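Local coordinates for protein WbmS, polysaccharide deacetylase involved in O-antigen biosynthesis (Bordetella bronchiseptica, PDB 3HFT) that binds a zinc ion and probably removes acetyl groups from sugar residues during O-antigen biosynthesis, at residues I39-D44 with Q250-R255; F193-Q198 with R246-S251. All blocks are in the same frame, centred on the assembly; numbering follows the deposited sequence.

Contact 1. Residues I39-D44 with Q250-R255; sequences IFLTFD and QSLLAR
Leu41 meets Leu252 and Leu253 without any ring or amide in the interface. The nearest flat groups of the two segments do not touch across the contact: the Phe43 ring stacks with Trp69, and one face of the Arg255 guanidinium has Ser251 CB 3.8 Å above its plane, displaced toward the rim. Leu41 splits its two methyl groups between adjacent helix residues, Leu41 CD1 reaching Leu253 CD2 at 3.8 Å and Leu41 CD2 reaching Leu252 CD2 at 4.2 Å. The Leu41 and Leu252 side chains run antiparallel alongside each other, whereas Leu253 comes across Leu41 at a slant. Leu252 extends toward the strand with CG anti to its backbone N (chi1 175°); Leu253, with CG beside its N instead, brings CD2 round to the strand.

The closest CA pair is Leu41 and Leu253 at 10.0 Å, consistent with helix 245-256 packing on one face of the central parallel sheet of the deacetylase fold. Leu205 of strand 203-207 touches Leu252, and Ile60 and Ala63 of helix 50-63 touch Leu253, so the leucines continue into a wider apolar layer. Asp46, a zinc ligand, follows just beyond this strand. With no hydrogen bond across the contact and all three leucines buried, its cohesion is most simply put down to the hydrophobic effect and dispersion, with no polar bond to fix direction.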
loop_
_atom_site.group_PDB
_atom_site.type_symbol
_atom_site.label_atom_id
_atom_site.label_comp_id
_atom_site.label_asym_id
_atom_site.label_seq_id
_atom_site.Cartn_x
_atom_site.Cartn_y
_atom_site.Cartn_z
ATOM N N ILE A 39 -17.523 3.286 11.509
ATOM C CA ILE A 39 -16.649 4.413 11.237
ATOM C C ILE A 39 -15.505 4.395 12.242
ATOM O O ILE A 39 -15.721 4.234 13.457
ATOM C CB ILE A 39 -17.409 5.733 11.333
ATOM C CG1 ILE A 39 -18.580 5.748 10.319
ATOM C CG2 ILE A 39 -16.441 6.891 11.139
ATOM C CD1 ILE A 39 -19.596 6.884 10.520
ATOM N N PHE A 40 -14.293 4.493 11.721
ATOM C CA PHE A 40 -13.080 4.543 12.543
ATOM C C PHE A 40 -12.364 5.877 12.321
ATOM O O PHE A 40 -11.702 6.086 11.294
ATOM C CB PHE A 40 -12.146 3.390 12.176
ATOM C CG PHE A 40 -12.740 2.026 12.408
ATOM C CD1 PHE A 40 -13.664 1.507 11.543
ATOM C CD2 PHE A 40 -12.401 1.288 13.530
ATOM C CE1 PHE A 40 -14.237 0.265 11.763
ATOM C CE2 PHE A 40 -12.950 0.032 13.741
ATOM C CZ PHE A 40 -13.881 -0.467 12.858
ATOM N N LEU A 41 -12.557 6.820 13.245
ATOM C CA LEU A 41 -11.887 8.112 13.152
ATOM C C LEU A 41 -10.464 7.922 13.642
ATOM O O LEU A 41 -10.230 7.368 14.748
ATOM C CB LEU A 41 -12.601 9.160 14.010
ATOM C CG LEU A 41 -14.037 9.538 13.630
ATOM C CD1 LEU A 41 -14.654 10.475 14.697
ATOM C CD2 LEU A 41 -14.068 10.175 12.263
ATOM N N THR A 42 -9.511 8.334 12.822
ATOM C CA THR A 42 -8.107 8.211 13.154
ATOM C C THR A 42 -7.437 9.580 12.997
ATOM O O THR A 42 -7.794 10.364 12.116
ATOM C CB THR A 42 -7.384 7.114 12.311
ATOM O OG1 THR A 42 -7.260 7.536 10.951
ATOM C CG2 THR A 42 -8.115 5.748 12.399
ATOM N N PHE A 43 -6.470 9.837 13.871
ATOM C CA PHE A 43 -5.771 11.098 13.919
ATOM C C PHE A 43 -4.272 10.900 13.881
ATOM O O PHE A 43 -3.710 10.296 14.761
ATOM C CB PHE A 43 -6.199 11.834 15.188
ATOM C CG PHE A 43 -7.666 12.166 15.192
ATOM C CD1 PHE A 43 -8.114 13.348 14.629
ATOM C CD2 PHE A 43 -8.583 11.277 15.713
ATOM C CE1 PHE A 43 -9.461 13.625 14.559
ATOM C CE2 PHE A 43 -9.931 11.537 15.665
ATOM C CZ PHE A 43 -10.376 12.703 15.082
ATOM N N ASP A 44 -3.648 11.379 12.817
ATOM C CA ASP A 44 -2.206 11.409 12.662
ATOM C C ASP A 44 -1.753 12.761 13.275
ATOM O O ASP A 44 -2.032 13.851 12.730
ATOM C CB ASP A 44 -1.811 11.375 11.196
ATOM C CG ASP A 44 -2.074 10.019 10.540
ATOM O OD1 ASP A 44 -2.401 9.043 11.242
ATOM O OD2 ASP A 44 -1.929 9.945 9.301
ATOM N N GLN A 250 -17.103 18.047 12.112
ATOM C CA GLN A 250 -18.235 18.394 12.981
ATOM C C GLN A 250 -19.568 17.865 12.443
ATOM O O GLN A 250 -20.362 17.332 13.205
ATOM C CB GLN A 250 -18.315 19.911 13.228
ATOM C CG GLN A 250 -17.192 20.417 14.121
ATOM C CD GLN A 250 -17.124 21.930 14.147
ATOM O OE1 GLN A 250 -17.220 22.579 13.116
ATOM N NE2 GLN A 250 -16.966 22.485 15.321
ATOM N N SER A 251 -19.805 17.977 11.136
ATOM C CA SER A 251 -21.042 17.444 10.528
ATOM C C SER A 251 -21.138 15.943 10.601
ATOM O O SER A 251 -22.203 15.384 10.848
ATOM C CB SER A 251 -21.133 17.802 9.057
ATOM O OG SER A 251 -21.245 19.195 8.947
ATOM N N LEU A 252 -20.021 15.292 10.361
ATOM C CA LEU A 252 -19.966 13.832 10.399
ATOM C C LEU A 252 -20.322 13.343 11.781
ATOM O O LEU A 252 -21.087 12.380 11.930
ATOM C CB LEU A 252 -18.565 13.394 9.996
ATOM C CG LEU A 252 -18.074 11.969 10.010
ATOM C CD1 LEU A 252 -16.719 12.004 9.282
ATOM C CD2 LEU A 252 -17.936 11.442 11.416
ATOM N N LEU A 253 -19.781 14.011 12.803
ATOM C CA LEU A 253 -20.093 13.678 14.197
ATOM C C LEU A 253 -21.573 13.921 14.498
ATOM O O LEU A 253 -22.250 13.040 15.051
ATOM C CB LEU A 253 -19.209 14.490 15.166
ATOM C CG LEU A 253 -17.712 14.133 15.215
ATOM C CD1 LEU A 253 -16.881 15.180 15.977
ATOM C CD2 LEU A 253 -17.507 12.704 15.771
ATOM N N ALA A 254 -22.073 15.105 14.135
ATOM C CA ALA A 254 -23.474 15.470 14.391
ATOM C C ALA A 254 -24.448 14.503 13.732
ATOM O O ALA A 254 -25.419 14.115 14.333
ATOM C CB ALA A 254 -23.757 16.925 13.927
ATOM N N ARG A 255 -24.190 14.123 12.494
ATOM C CA ARG A 255 -25.046 13.202 11.794
ATOM C C ARG A 255 -25.014 11.788 12.314
ATOM O O ARG A 255 -25.921 11.035 12.003
ATOM C CB ARG A 255 -24.568 13.010 10.374
ATOM C CG ARG A 255 -24.759 14.126 9.450
ATOM C CD ARG A 255 -24.330 13.637 8.076
ATOM N NE ARG A 255 -24.273 14.795 7.212
ATOM C CZ ARG A 255 -23.180 15.269 6.650
ATOM N NH1 ARG A 255 -22.018 14.645 6.810
ATOM N NH2 ARG A 255 -23.268 16.356 5.885
#

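Contact 2. Residues F193-Q198 with R246-S251; sequences FDYWYQ and RTFLQS
A type I beta turn, Asp194 to Tyr197, sets the rings of Tyr195 and Trp196 against Phe248 of the C-terminal helix 245-256, forming a small aromatic cluster on the flank of the deacetylase fold. The turn is closed by Tyr197 N bonding to Asp194 O at 3.0 Å, which places Tyr195 and Trp196 at its two corners. With chi1 at 55° and 45°, each ring is tucked over its own backbone, and the two rings lie against each other. Phe248 presents CZ and CE2 to them. Phe248 CZ approaches Trp196 NE1 to 3.4 Å, and the five-membered ring of the indole stands at 50° to the Phe248 ring with centroids 5.5 Å apart, too tilted for a stack and too far from perpendicular for a T-shape. The side chain of Tyr195 crosses that of Phe248 at about a right angle, with Tyr195 OH 3.7 Å from Phe248 CE2. That hydroxyl is hydrogen-bonded to Glu188 O and to Trp177 NE1, which restrains the phenol end. Between the turn's own rings, Trp196 CD1 sits 3.8 Å above one face of Tyr195, offset toward the rim, while Tyr195 CE1 lies in plane at the edge of the indole.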
loop_
_atom_site.group_PDB
_atom_site.type_symbol
_atom_site.label_atom_id
_atom_site.label_comp_id
_atom_site.label_asym_id
_atom_site.label_seq_id
_atom_site.Cartn_x
_atom_site.Cartn_y
_atom_site.Cartn_z
ATOM N N PHE A 193 -24.314 14.927 2.695
ATOM C CA PHE A 193 -24.383 13.522 3.046
ATOM C C PHE A 193 -22.976 12.923 3.038
ATOM O O PHE A 193 -22.037 13.508 2.491
ATOM C CB PHE A 193 -25.290 12.786 2.079
ATOM C CG PHE A 193 -24.758 12.701 0.676
ATOM C CD1 PHE A 193 -24.791 13.793 -0.159
ATOM C CD2 PHE A 193 -24.255 11.499 0.184
ATOM C CE1 PHE A 193 -24.310 13.696 -1.470
ATOM C CE2 PHE A 193 -23.777 11.392 -1.116
ATOM C CZ PHE A 193 -23.801 12.494 -1.949
ATOM N N ASP A 194 -22.850 11.760 3.657
ATOM C CA ASP A 194 -21.577 11.104 3.801
ATOM C C ASP A 194 -21.267 10.342 2.525
ATOM O O ASP A 194 -21.452 9.119 2.442
ATOM C CB ASP A 194 -21.639 10.174 5.009
ATOM C CG ASP A 194 -21.762 10.935 6.339
ATOM O OD1 ASP A 194 -21.310 12.106 6.428
ATOM O OD2 ASP A 194 -22.288 10.347 7.311
ATOM N N TYR A 195 -20.764 11.074 1.536
ATOM C CA TYR A 195 -20.510 10.523 0.193
ATOM C C TYR A 195 -19.558 9.326 0.159
ATOM O O TYR A 195 -19.638 8.470 -0.722
ATOM C CB TYR A 195 -20.004 11.631 -0.736
ATOM C CG TYR A 195 -18.780 12.408 -0.274
ATOM C CD1 TYR A 195 -17.511 11.875 -0.391
ATOM C CD2 TYR A 195 -18.890 13.718 0.177
ATOM C CE1 TYR A 195 -16.381 12.584 0.013
ATOM C CE2 TYR A 195 -17.777 14.440 0.566
ATOM C CZ TYR A 195 -16.503 13.857 0.472
ATOM O OH TYR A 195 -15.374 14.558 0.853
ATOM N N TRP A 196 -18.669 9.276 1.136
ATOM C CA TRP A 196 -17.634 8.262 1.229
ATOM C C TRP A 196 -18.084 6.973 1.910
ATOM O O TRP A 196 -17.368 5.951 1.849
ATOM C CB TRP A 196 -16.450 8.866 2.033
ATOM C CG TRP A 196 -16.927 9.589 3.234
ATOM C CD1 TRP A 196 -17.192 10.910 3.328
ATOM C CD2 TRP A 196 -17.281 9.014 4.497
ATOM N NE1 TRP A 196 -17.700 11.206 4.577
ATOM C CE2 TRP A 196 -17.733 10.058 5.322
ATOM C CE3 TRP A 196 -17.250 7.719 5.009
ATOM C CZ2 TRP A 196 -18.212 9.840 6.620
ATOM C CZ3 TRP A 196 -17.705 7.507 6.294
ATOM C CH2 TRP A 196 -18.161 8.564 7.093
ATOM N N TYR A 197 -19.259 7.009 2.553
ATOM C CA TYR A 197 -19.717 5.945 3.436
ATOM C C TYR A 197 -20.061 4.647 2.731
ATOM O O TYR A 197 -20.818 4.633 1.763
ATOM C CB TYR A 197 -20.934 6.422 4.267
ATOM C CG TYR A 197 -21.403 5.390 5.269
ATOM C CD1 TYR A 197 -20.610 5.035 6.364
ATOM C CD2 TYR A 197 -22.626 4.747 5.111
ATOM C CE1 TYR A 197 -21.044 4.058 7.298
ATOM C CE2 TYR A 197 -23.069 3.780 6.032
ATOM C CZ TYR A 197 -22.269 3.439 7.113
ATOM O OH TYR A 197 -22.719 2.478 7.991
ATOM N N GLN A 198 -19.529 3.553 3.261
ATOM C CA GLN A 198 -19.815 2.219 2.813
ATOM C C GLN A 198 -20.589 1.459 3.916
ATOM O O GLN A 198 -20.010 1.063 4.950
ATOM C CB GLN A 198 -18.504 1.482 2.509
ATOM C CG GLN A 198 -17.540 2.276 1.618
ATOM C CD GLN A 198 -16.387 1.456 1.109
ATOM O OE1 GLN A 198 -16.163 0.316 1.554
ATOM N NE2 GLN A 198 -15.647 2.022 0.141
ATOM N N ARG A 246 -12.558 20.933 9.490
ATOM C CA ARG A 246 -13.203 21.012 10.791
ATOM C C ARG A 246 -14.719 20.890 10.670
ATOM O O ARG A 246 -15.354 20.128 11.403
ATOM C CB ARG A 246 -12.875 22.337 11.470
ATOM C CG ARG A 246 -13.292 22.435 12.919
ATOM C CD ARG A 246 -13.062 23.856 13.408
ATOM N NE ARG A 246 -13.242 23.970 14.843
ATOM C CZ ARG A 246 -12.344 23.618 15.760
ATOM N NH1 ARG A 246 -11.201 23.097 15.427
ATOM N NH2 ARG A 246 -12.618 23.760 17.037
ATOM N N THR A 247 -15.314 21.634 9.751
ATOM C CA THR A 247 -16.763 21.581 9.598
ATOM C C THR A 247 -17.198 20.211 9.041
ATOM O O THR A 247 -18.248 19.715 9.401
ATOM C CB THR A 247 -17.304 22.729 8.761
ATOM O OG1 THR A 247 -16.750 22.666 7.458
ATOM C CG2 THR A 247 -17.010 24.095 9.418
ATOM N N PHE A 248 -16.360 19.578 8.223
ATOM C CA PHE A 248 -16.641 18.231 7.723
ATOM C C PHE A 248 -16.705 17.269 8.916
ATOM O O PHE A 248 -17.624 16.478 9.038
ATOM C CB PHE A 248 -15.544 17.844 6.742
ATOM C CG PHE A 248 -15.615 16.431 6.195
ATOM C CD1 PHE A 248 -14.941 15.397 6.813
ATOM C CD2 PHE A 248 -16.278 16.162 5.003
ATOM C CE1 PHE A 248 -14.949 14.134 6.278
ATOM C CE2 PHE A 248 -16.278 14.895 4.466
ATOM C CZ PHE A 248 -15.610 13.879 5.108
ATOM N N LEU A 249 -15.710 17.353 9.794
ATOM C CA LEU A 249 -15.666 16.477 10.969
ATOM C C LEU A 249 -16.816 16.771 11.884
ATOM O O LEU A 249 -17.444 15.853 12.414
ATOM C CB LEU A 249 -14.354 16.690 11.721
ATOM C CG LEU A 249 -14.165 15.940 13.036
ATOM C CD1 LEU A 249 -14.298 14.411 12.899
ATOM C CD2 LEU A 249 -12.773 16.344 13.616
ATOM N N GLN A 250 -17.103 18.047 12.112
ATOM C CA GLN A 250 -18.235 18.394 12.981
ATOM C C GLN A 250 -19.568 17.865 12.443
ATOM O O GLN A 250 -20.362 17.332 13.205
ATOM C CB GLN A 250 -18.315 19.911 13.228
ATOM C CG GLN A 250 -17.192 20.417 14.121
ATOM C CD GLN A 250 -17.124 21.930 14.147
ATOM O OE1 GLN A 250 -17.220 22.579 13.116
ATOM N NE2 GLN A 250 -16.966 22.485 15.321
ATOM N N SER A 251 -19.805 17.977 11.136
ATOM C CA SER A 251 -21.042 17.444 10.528
ATOM C C SER A 251 -21.138 15.943 10.601
ATOM O O SER A 251 -22.203 15.384 10.848
ATOM C CB SER A 251 -21.133 17.802 9.057
ATOM O OG SER A 251 -21.245 19.195 8.947
#

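Overall arrangement
From the N terminus, strand 39-44 is the first strand, and its partner, helix 245-256, lies at the C-terminal end, so contact 1 closes a loop of 205 residues that takes in most of the fold. Contact 2 closes a shorter one, 47 residues, from the loop before strand 203-207 to the same helix. It nests inside the first, sharing Gln250 and Ser251, and the centres are about 7 Å apart. The helix is thereby tied both to a central strand and to the 193-198 loop. Two direct contacts join them: a salt bridge from Arg255 NH1 to Asp194 OD1 at 2.7 Å, and packing of Trp196 CZ2 on Leu252 CD1 at 3.7 Å.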